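Local atomic coordinates of DltD domain-containing protein (Beauveria bassiana, PDB entry 7D78), a protein that probably acts as a thioesterase-like polyketide cyclase of the alpha/beta hydrolase fold, closing polyketide chains into medium-ring lactones. Residues F60-M66 with F230-I234; Y85-I90 with Q105-L110. One frame throughout, in Å; residues are numbered along the deposited sequence.

In the fold
From the N terminus, the chain runs through strand 51-57 into loop 60-66, the first half of interaction 1, and returns through helix 68-77 to strand 81-86. The end of this strand and the turn beyond it pack against helix 103-118 in interaction 2, closing a short loop inside the alpha/beta core. The chain then builds the middle of the large sheet and helices 168-183 and 210-220 before segment 230-234 completes interaction 1. Interaction 2 is thus nested within the much longer loop of interaction 1. The two contacts touch: K64 forms a salt bridge with D86, and C62 packs on I90. Together they join the central sheet to helix 103-118 and to the loop after helix 210-220.

Interaction 1 of 2, residues F60-M66 with F230-I234; sequences FNCVKEM and FRNKI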
ATOM      1  N   PHE A  60       6.186  14.249   8.152  1.00 20.43           N
ATOM      2  CA  PHE A  60       6.197  14.157   6.695  1.00 21.72           C
ATOM      3  C   PHE A  60       7.402  14.871   6.095  1.00 21.74           C
ATOM      4  O   PHE A  60       7.497  16.098   6.161  1.00 22.58           O
ATOM      5  CB  PHE A  60       4.885  14.734   6.157  1.00 19.04           C
ATOM      6  CG  PHE A  60       4.673  14.540   4.675  1.00 20.13           C
ATOM      7  CD1 PHE A  60       4.264  13.307   4.167  1.00 19.55           C
ATOM      8  CD2 PHE A  60       4.812  15.602   3.804  1.00 21.00           C
ATOM      9  CE1 PHE A  60       4.026  13.138   2.808  1.00 22.26           C
ATOM     10  CE2 PHE A  60       4.575  15.443   2.442  1.00 18.52           C
ATOM     11  CZ  PHE A  60       4.185  14.211   1.947  1.00 22.12           C
ATOM     12  N   ASN A  61       8.335  14.113   5.524  1.00 20.34           N
ATOM     13  CA  ASN A  61       9.564  14.634   4.916  1.00 16.27           C
ATOM     14  C   ASN A  61      10.487  15.300   5.928  1.00 19.73           C
ATOM     15  O   ASN A  61      11.432  15.990   5.527  1.00 23.70           O
ATOM     16  CB  ASN A  61       9.276  15.628   3.774  1.00 15.62           C
ATOM     17  CG  ASN A  61      10.369  15.621   2.711  1.00 21.63           C
ATOM     18  OD1 ASN A  61      10.942  14.568   2.410  1.00 20.54           O
ATOM     19  ND2 ASN A  61      10.672  16.791   2.144  1.00 21.36           N
ATOM     20  N   CYS A  62      10.252  15.119   7.226  1.00 19.38           N
ATOM     21  CA  CYS A  62      11.089  15.737   8.245  1.00 22.43           C
ATOM     22  C   CYS A  62      12.312  14.884   8.540  1.00 22.29           C
ATOM     23  O   CYS A  62      12.296  13.659   8.367  1.00 18.86           O
ATOM     24  CB  CYS A  62      10.297  15.966   9.533  1.00 18.86           C
ATOM     25  SG  CYS A  62       8.904  17.078   9.253  1.00 25.66           S
ATOM     26  N   VAL A  63      13.377  15.548   8.998  1.00 20.83           N
ATOM     27  CA  VAL A  63      14.604  14.866   9.375  1.00 18.73           C
ATOM     28  C   VAL A  63      14.664  14.774  10.895  1.00 21.09           C
ATOM     29  O   VAL A  63      14.000  15.521  11.625  1.00 23.61           O
ATOM     30  CB  VAL A  63      15.875  15.546   8.793  1.00 25.20           C
ATOM     31  CG1 VAL A  63      15.879  15.439   7.261  1.00 21.71           C
ATOM     32  CG2 VAL A  63      16.002  17.007   9.236  1.00 21.38           C
ATOM     33  N   LYS A  64      15.474  13.829  11.376  1.00 21.26           N
ATOM     34  CA  LYS A  64      15.516  13.502  12.797  1.00 22.02           C
ATOM     35  C   LYS A  64      15.972  14.680  13.653  1.00 24.87           C
ATOM     36  O   LYS A  64      15.659  14.716  14.848  1.00 20.56           O
ATOM     37  CB  LYS A  64      16.442  12.295  13.014  1.00 21.13           C
ATOM     38  CG  LYS A  64      17.877  12.512  12.470  1.00 22.42           C
ATOM     39  CD  LYS A  64      18.614  11.190  12.282  1.00 21.83           C
ATOM     40  CE  LYS A  64      20.072  11.418  11.854  1.00 24.44           C
ATOM     41  NZ  LYS A  64      20.131  12.292  10.642  1.00 27.02           N
ATOM     42  N   GLU A  65      16.687  15.647  13.067  1.00 20.57           N
ATOM     43  CA  GLU A  65      17.216  16.789  13.813  1.00 24.26           C
ATOM     44  C   GLU A  65      16.161  17.840  14.134  1.00 25.85           C
ATOM     45  O   GLU A  65      16.421  18.725  14.956  1.00 26.14           O
ATOM     46  CB  GLU A  65      18.361  17.456  13.030  1.00 23.66           C
ATOM     47  CG  GLU A  65      19.611  16.609  12.914  1.00 25.88           C
ATOM     48  CD  GLU A  65      19.534  15.588  11.788  1.00 27.40           C
ATOM     49  OE1 GLU A  65      18.546  15.619  11.014  1.00 24.43           O
ATOM     50  OE2 GLU A  65      20.463  14.753  11.684  1.00 23.09           O
ATOM     51  N   MET A  66      14.988  17.778  13.511  1.00 22.43           N
ATOM     52  CA  MET A  66      13.946  18.767  13.749  1.00 23.54           C
ATOM     53  C   MET A  66      13.169  18.378  14.997  1.00 29.23           C
ATOM     54  O   MET A  66      12.487  17.348  15.004  1.00 24.68           O
ATOM     55  CB  MET A  66      13.018  18.866  12.542  1.00 25.34           C
ATOM     56  CG  MET A  66      13.729  19.284  11.267  1.00 25.89           C
ATOM     57  SD  MET A  66      12.746  18.967   9.780  1.00 30.28           S
ATOM     58  CE  MET A  66      11.288  19.874  10.119  1.00 39.20           C
ATOM     59  N   PHE A 230      18.687  17.554   4.942  1.00 27.09           N
ATOM     60  CA  PHE A 230      17.307  18.003   4.808  1.00 28.53           C
ATOM     61  C   PHE A 230      17.090  18.612   3.424  1.00 27.34           C
ATOM     62  O   PHE A 230      17.884  19.437   2.965  1.00 27.38           O
ATOM     63  CB  PHE A 230      16.948  19.026   5.884  1.00 29.43           C
ATOM     64  CG  PHE A 230      15.610  19.687   5.650  1.00 31.76           C
ATOM     65  CD1 PHE A 230      14.431  18.974   5.841  1.00 26.70           C
ATOM     66  CD2 PHE A 230      15.532  21.001   5.208  1.00 32.86           C
ATOM     67  CE1 PHE A 230      13.196  19.560   5.598  1.00 30.63           C
ATOM     68  CE2 PHE A 230      14.304  21.598   4.967  1.00 30.58           C
ATOM     69  CZ  PHE A 230      13.131  20.875   5.166  1.00 32.84           C
ATOM     70  N   ARG A 231      16.015  18.203   2.754  1.00 24.80           N
ATOM     71  CA  ARG A 231      15.712  18.669   1.405  1.00 24.27           C
ATOM     72  C   ARG A 231      14.240  19.055   1.370  1.00 25.96           C
ATOM     73  O   ARG A 231      13.376  18.223   1.663  1.00 25.44           O
ATOM     74  CB  ARG A 231      16.035  17.587   0.360  1.00 22.64           C
ATOM     75  CG  ARG A 231      17.494  17.097   0.417  1.00 29.87           C
ATOM     76  CD  ARG A 231      17.812  16.038  -0.643  1.00 25.41           C
ATOM     77  NE  ARG A 231      17.117  14.775  -0.380  1.00 25.91           N
ATOM     78  CZ  ARG A 231      17.609  13.771   0.345  1.00 29.39           C
ATOM     79  NH1 ARG A 231      18.819  13.862   0.896  1.00 30.79           N
ATOM     80  NH2 ARG A 231      16.880  12.670   0.532  1.00 24.43           N
ATOM     81  N   ASN A 232      13.949  20.313   1.041  1.00 19.78           N
ATOM     82  CA  ASN A 232      12.568  20.802   1.094  1.00 24.10           C
ATOM     83  C   ASN A 232      11.842  20.490  -0.220  1.00 22.14           C
ATOM     84  O   ASN A 232      11.334  21.360  -0.928  1.00 21.47           O
ATOM     85  CB  ASN A 232      12.543  22.292   1.418  1.00 27.71           C
ATOM     86  CG  ASN A 232      11.136  22.820   1.630  1.00 32.12           C
ATOM     87  OD1 ASN A 232      10.221  22.071   1.969  1.00 28.78           O
ATOM     88  ND2 ASN A 232      10.959  24.122   1.435  1.00 28.48           N
ATOM     89  N   LYS A 233      11.808  19.199  -0.539  1.00 21.17           N
ATOM     90  CA  LYS A 233      11.172  18.733  -1.762  1.00 18.10           C
ATOM     91  C   LYS A 233      10.739  17.293  -1.552  1.00 21.44           C
ATOM     92  O   LYS A 233      11.348  16.572  -0.763  1.00 19.18           O
ATOM     93  CB  LYS A 233      12.119  18.828  -2.971  1.00 21.66           C
ATOM     94  CG  LYS A 233      13.427  18.028  -2.809  1.00 22.31           C
ATOM     95  CD  LYS A 233      14.324  18.109  -4.062  1.00 32.65           C
ATOM     96  CE  LYS A 233      15.583  17.238  -3.898  1.00 35.76           C
ATOM     97  NZ  LYS A 233      16.463  17.234  -5.115  1.00 31.31           N
ATOM     98  N   ILE A 234       9.667  16.889  -2.253  1.00 19.34           N
ATOM     99  CA  ILE A 234       9.253  15.490  -2.290  1.00 18.95           C
ATOM    100  C   ILE A 234       9.060  15.071  -3.739  1.00 22.08           C
ATOM    101  O   ILE A 234       8.812  15.895  -4.624  1.00 20.26           O
ATOM    102  CB  ILE A 234       7.952  15.226  -1.494  1.00 18.81           C
ATOM    103  CG1 ILE A 234       6.802  16.101  -2.045  1.00 18.27           C
ATOM    104  CG2 ILE A 234       8.180  15.448  -0.003  1.00 18.93           C
ATOM    105  CD1 ILE A 234       5.414  15.708  -1.541  1.00 19.48           C
TER
HETATM  106  O   HOH W   1      13.646  16.360   3.684  1.00 23.87           O
HETATM  107  O   HOH W   2       9.939  19.561   3.114  1.00 23.95           O
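The side-chain amide nitrogen of N61 is shared by three acceptors. Its bond to K233 O is 3.0 Å long and bent (132° at the hydrogen), with ND2 lying above the carbonyl plane, 61° out of it. R231 O, 3.1 Å from ND2, accepts a second bond that is weak. The third acceptor is water 2, 3.0 Å from ND2; this water donates in turn to N232 OD1. At the other end of the amide, OD1 takes a hydrogen bond from N99 ND2, so both ends of the group are held and its flip is probably fixed. A second water extends the polar seam, donating to N61 O at 2.9 Å and accepting from R231 N.

Apolar contacts flank this seam. The methyl CG2 of I234 presses on N61 CG at 3.5 Å, while CD1 of the same isoleucine meets the edge of the F60 ring, 4.0 Å from CZ. With CG1 anti to the carbonyl carbon (chi1 -66°), V63 turns both methyls against F230 CB, CG1 also nearing the ring edge. M66 makes a Met-aromatic contact with the same ring, its SD coming in obliquely, 4.8 Å from the centroid.

F60 N hydrogen-bonds to a glycerol, probably from the crystallisation liquor, and the F60 ring lies near the putative catalytic triad, consistent with a place in the loop after strand 51-57, where alpha/beta hydrolases commonly supply an oxyanion-hole backbone N-H. V63 and K64 rest on strand 81-86, M66 and N232 on helix 210-220, and F60 and I234 on helix 238-244, while F60 also meets F135 edge-to-face and the backbone of I234 pairs with L191 in the small sheet of strands 190-191 and 234-235.

Interaction 2 of 2, residues Y85-I90 with Q105-L110; sequences YDPRSI and QQAEDL
The end of strand 81-86 and the type II turn P87-I90 pack against helix 103-118, part of the alpha/beta hydrolase core, with R88 and D109 at the centre. The arginine grips the carboxylate side-on: NE reaches OD2 of D109 at 2.9 Å, along its syn lone pair, and NH2 reaches OD1 at 2.9 Å. The two planes are nearly coplanar, 23° apart. The R88 chain leaves the backbone extended and bends at chi3 (-66°), which turns its NE/NH2 edge to the carboxylate. Q105 lays CG over one face of the guanidinium, 3.3 Å from R88 NE. Its NE2 is a second donor to D109 OD1, besides R88 NH2, and comes from above the carboxylate plane. Water 4 links R88 N to D109 OD2, while R88 NH1 has a further salt bridge to D36.

Beside this pair, the extended Q106 side chain packs its amide on P87, NE2 lying 3.6 Å from CB, and water 5 ties that nitrogen to R88 O. At the strand end of the contact, the hydroxyl of Y85 abuts L110, with OH 3.5 Å from CG. T57 OG1 hydrogen-bonds to the hydroxyl, and water 3 joins it to Q106 O. E108, elsewhere on the helix, forms salt bridges with K241 and R179 of the second subunit. Such strand-to-helix packing is that of a beta-alpha-beta crossover, here leading from strand 81-86 through helix 103-118 to strand 127-133.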
ATOM      1  N   TYR A  85      15.388   8.556  13.833  1.00 21.34           N
ATOM      2  CA  TYR A  85      15.982   8.151  12.566  1.00 19.47           C
ATOM      3  C   TYR A  85      15.354   8.923  11.414  1.00 20.55           C
ATOM      4  O   TYR A  85      14.233   9.434  11.511  1.00 19.12           O
ATOM      5  CB  TYR A  85      15.834   6.623  12.333  1.00 18.52           C
ATOM      6  CG  TYR A  85      14.396   6.207  12.057  1.00 19.47           C
ATOM      7  CD1 TYR A  85      13.509   5.978  13.102  1.00 21.45           C
ATOM      8  CD2 TYR A  85      13.921   6.088  10.751  1.00 19.13           C
ATOM      9  CE1 TYR A  85      12.179   5.627  12.858  1.00 19.28           C
ATOM     10  CE2 TYR A  85      12.600   5.749  10.492  1.00 18.77           C
ATOM     11  CZ  TYR A  85      11.737   5.520  11.547  1.00 17.49           C
ATOM     12  OH  TYR A  85      10.444   5.173  11.282  1.00 17.49           O
ATOM     13  N   ASP A  86      16.121   9.025  10.326  1.00 16.59           N
ATOM     14  CA  ASP A  86      15.612   9.538   9.060  1.00 20.68           C
ATOM     15  C   ASP A  86      14.951   8.402   8.297  1.00 18.20           C
ATOM     16  O   ASP A  86      15.623   7.407   7.988  1.00 17.80           O
ATOM     17  CB  ASP A  86      16.736  10.136   8.216  1.00 17.68           C
ATOM     18  CG  ASP A  86      17.258  11.461   8.778  1.00 22.80           C
ATOM     19  OD1 ASP A  86      16.479  12.185   9.427  1.00 20.85           O
ATOM     20  OD2 ASP A  86      18.438  11.792   8.532  1.00 21.36           O
ATOM     21  N   PRO A  87      13.664   8.489   7.973  1.00 17.93           N
ATOM     22  CA  PRO A  87      13.031   7.398   7.225  1.00 18.14           C
ATOM     23  C   PRO A  87      13.645   7.237   5.839  1.00 17.30           C
ATOM     24  O   PRO A  87      14.413   8.068   5.351  1.00 17.57           O
ATOM     25  CB  PRO A  87      11.554   7.822   7.141  1.00 16.44           C
ATOM     26  CG  PRO A  87      11.377   8.828   8.277  1.00 19.09           C
ATOM     27  CD  PRO A  87      12.705   9.555   8.317  1.00 15.04           C
ATOM     28  N   ARG A  88      13.269   6.132   5.201  1.00 17.37           N
ATOM     29  CA  ARG A  88      13.748   5.789   3.865  1.00 15.71           C
ATOM     30  C   ARG A  88      13.650   6.964   2.895  1.00 15.92           C
ATOM     31  O   ARG A  88      12.616   7.632   2.813  1.00 20.03           O
ATOM     32  CB  ARG A  88      12.933   4.606   3.339  1.00 18.66           C
ATOM     33  CG  ARG A  88      13.329   4.177   1.922  1.00 21.85           C
ATOM     34  CD  ARG A  88      12.421   3.076   1.435  1.00 18.70           C
ATOM     35  NE  ARG A  88      12.591   1.854   2.211  1.00 18.38           N
ATOM     36  CZ  ARG A  88      13.186   0.760   1.750  1.00 21.15           C
ATOM     37  NH1 ARG A  88      13.677   0.748   0.523  1.00 17.47           N
ATOM     38  NH2 ARG A  88      13.292  -0.316   2.516  1.00 20.11           N
ATOM     39  N   SER A  89      14.753   7.219   2.177  1.00 16.27           N
ATOM     40  CA  SER A  89      14.919   8.221   1.118  1.00 20.11           C
ATOM     41  C   SER A  89      14.958   9.653   1.639  1.00 23.65           C
ATOM     42  O   SER A  89      14.893  10.594   0.832  1.00 21.41           O
ATOM     43  CB  SER A  89      13.834   8.105   0.031  1.00 17.72           C
ATOM     44  OG  SER A  89      12.672   8.819   0.406  1.00 20.47           O
ATOM     45  N   ILE A  90      15.089   9.846   2.957  1.00 18.84           N
ATOM     46  CA  ILE A  90      15.074  11.152   3.599  1.00 19.94           C
ATOM     47  C   ILE A  90      16.384  11.351   4.360  1.00 21.29           C
ATOM     48  O   ILE A  90      16.893  10.417   4.986  1.00 17.67           O
ATOM     49  CB  ILE A  90      13.869  11.270   4.560  1.00 20.48           C
ATOM     50  CG1 ILE A  90      12.559  11.190   3.772  1.00 19.67           C
ATOM     51  CG2 ILE A  90      13.962  12.532   5.417  1.00 19.77           C
ATOM     52  CD1 ILE A  90      11.325  11.032   4.641  1.00 23.02           C
ATOM     53  N   GLN A 105       5.841   1.582   3.187  1.00 18.03           N
ATOM     54  CA  GLN A 105       7.232   1.139   3.252  1.00 18.91           C
ATOM     55  C   GLN A 105       7.885   1.582   4.552  1.00 17.37           C
ATOM     56  O   GLN A 105       8.675   0.834   5.142  1.00 16.01           O
ATOM     57  CB  GLN A 105       8.040   1.667   2.063  1.00 18.89           C
ATOM     58  CG  GLN A 105       9.429   1.023   2.020  1.00 18.17           C
ATOM     59  CD  GLN A 105       9.346  -0.507   2.015  1.00 25.69           C
ATOM     60  OE1 GLN A 105       8.778  -1.097   1.097  1.00 24.34           O
ATOM     61  NE2 GLN A 105       9.905  -1.151   3.047  1.00 17.26           N
ATOM     62  N   GLN A 106       7.580   2.801   5.007  1.00 15.59           N
ATOM     63  CA  GLN A 106       8.084   3.251   6.303  1.00 16.82           C
ATOM     64  C   GLN A 106       7.585   2.349   7.424  1.00 16.33           C
ATOM     65  O   GLN A 106       8.330   2.051   8.366  1.00 15.80           O
ATOM     66  CB  GLN A 106       7.662   4.702   6.563  1.00 19.41           C
ATOM     67  CG  GLN A 106       8.444   5.720   5.755  1.00 18.38           C
ATOM     68  CD  GLN A 106       8.130   7.149   6.166  1.00 20.28           C
ATOM     69  OE1 GLN A 106       7.603   7.391   7.248  1.00 18.97           O
ATOM     70  NE2 GLN A 106       8.461   8.101   5.306  1.00 18.88           N
ATOM     71  N   ALA A 107       6.328   1.896   7.334  1.00 16.27           N
ATOM     72  CA  ALA A 107       5.791   0.974   8.338  1.00 13.16           C
ATOM     73  C   ALA A 107       6.561  -0.343   8.356  1.00 19.08           C
ATOM     74  O   ALA A 107       6.904  -0.862   9.429  1.00 17.02           O
ATOM     75  CB  ALA A 107       4.303   0.722   8.082  1.00 15.11           C
ATOM     76  N   GLU A 108       6.837  -0.913   7.178  1.00 15.49           N
ATOM     77  CA  GLU A 108       7.596  -2.163   7.146  1.00 13.86           C
ATOM     78  C   GLU A 108       9.045  -1.941   7.581  1.00 15.86           C
ATOM     79  O   GLU A 108       9.631  -2.786   8.279  1.00 18.04           O
ATOM     80  CB  GLU A 108       7.547  -2.784   5.742  1.00 16.72           C
ATOM     81  CG  GLU A 108       6.192  -3.352   5.346  1.00 18.75           C
ATOM     82  CD  GLU A 108       6.216  -4.017   3.976  1.00 20.14           C
ATOM     83  OE1 GLU A 108       7.187  -4.731   3.679  1.00 19.58           O
ATOM     84  OE2 GLU A 108       5.255  -3.830   3.198  1.00 18.54           O
ATOM     85  N   ASP A 109       9.644  -0.820   7.175  1.00 14.41           N
ATOM     86  CA  ASP A 109      11.001  -0.500   7.621  1.00 15.12           C
ATOM     87  C   ASP A 109      11.096  -0.508   9.139  1.00 15.51           C
ATOM     88  O   ASP A 109      12.122  -0.920   9.701  1.00 17.29           O
ATOM     89  CB  ASP A 109      11.441   0.869   7.085  1.00 16.54           C
ATOM     90  CG  ASP A 109      11.761   0.859   5.596  1.00 18.45           C
ATOM     91  OD1 ASP A 109      11.849  -0.233   4.999  1.00 18.11           O
ATOM     92  OD2 ASP A 109      11.919   1.968   5.020  1.00 16.67           O
ATOM     93  N   LEU A 110      10.026  -0.067   9.820  1.00 16.99           N
ATOM     94  CA  LEU A 110      10.016  -0.017  11.280  1.00 18.22           C
ATOM     95  C   LEU A 110      10.139  -1.404  11.903  1.00 17.94           C
ATOM     96  O   LEU A 110      10.733  -1.541  12.977  1.00 19.62           O
ATOM     97  CB  LEU A 110       8.743   0.678  11.781  1.00 18.45           C
ATOM     98  CG  LEU A 110       8.898   2.182  12.040  1.00 19.48           C
ATOM     99  CD1 LEU A 110       7.556   2.846  12.199  1.00 17.29           C
ATOM    100  CD2 LEU A 110       9.773   2.436  13.281  1.00 17.29           C
TER
HETATM  101  O   HOH W   3      10.336   3.717   8.866  1.00 19.99           O
HETATM  102  O   HOH W   4      11.631   4.222   6.445  1.00 18.72           O
HETATM  103  O   HOH W   5       9.880   7.308   2.940  1.00 23.37           O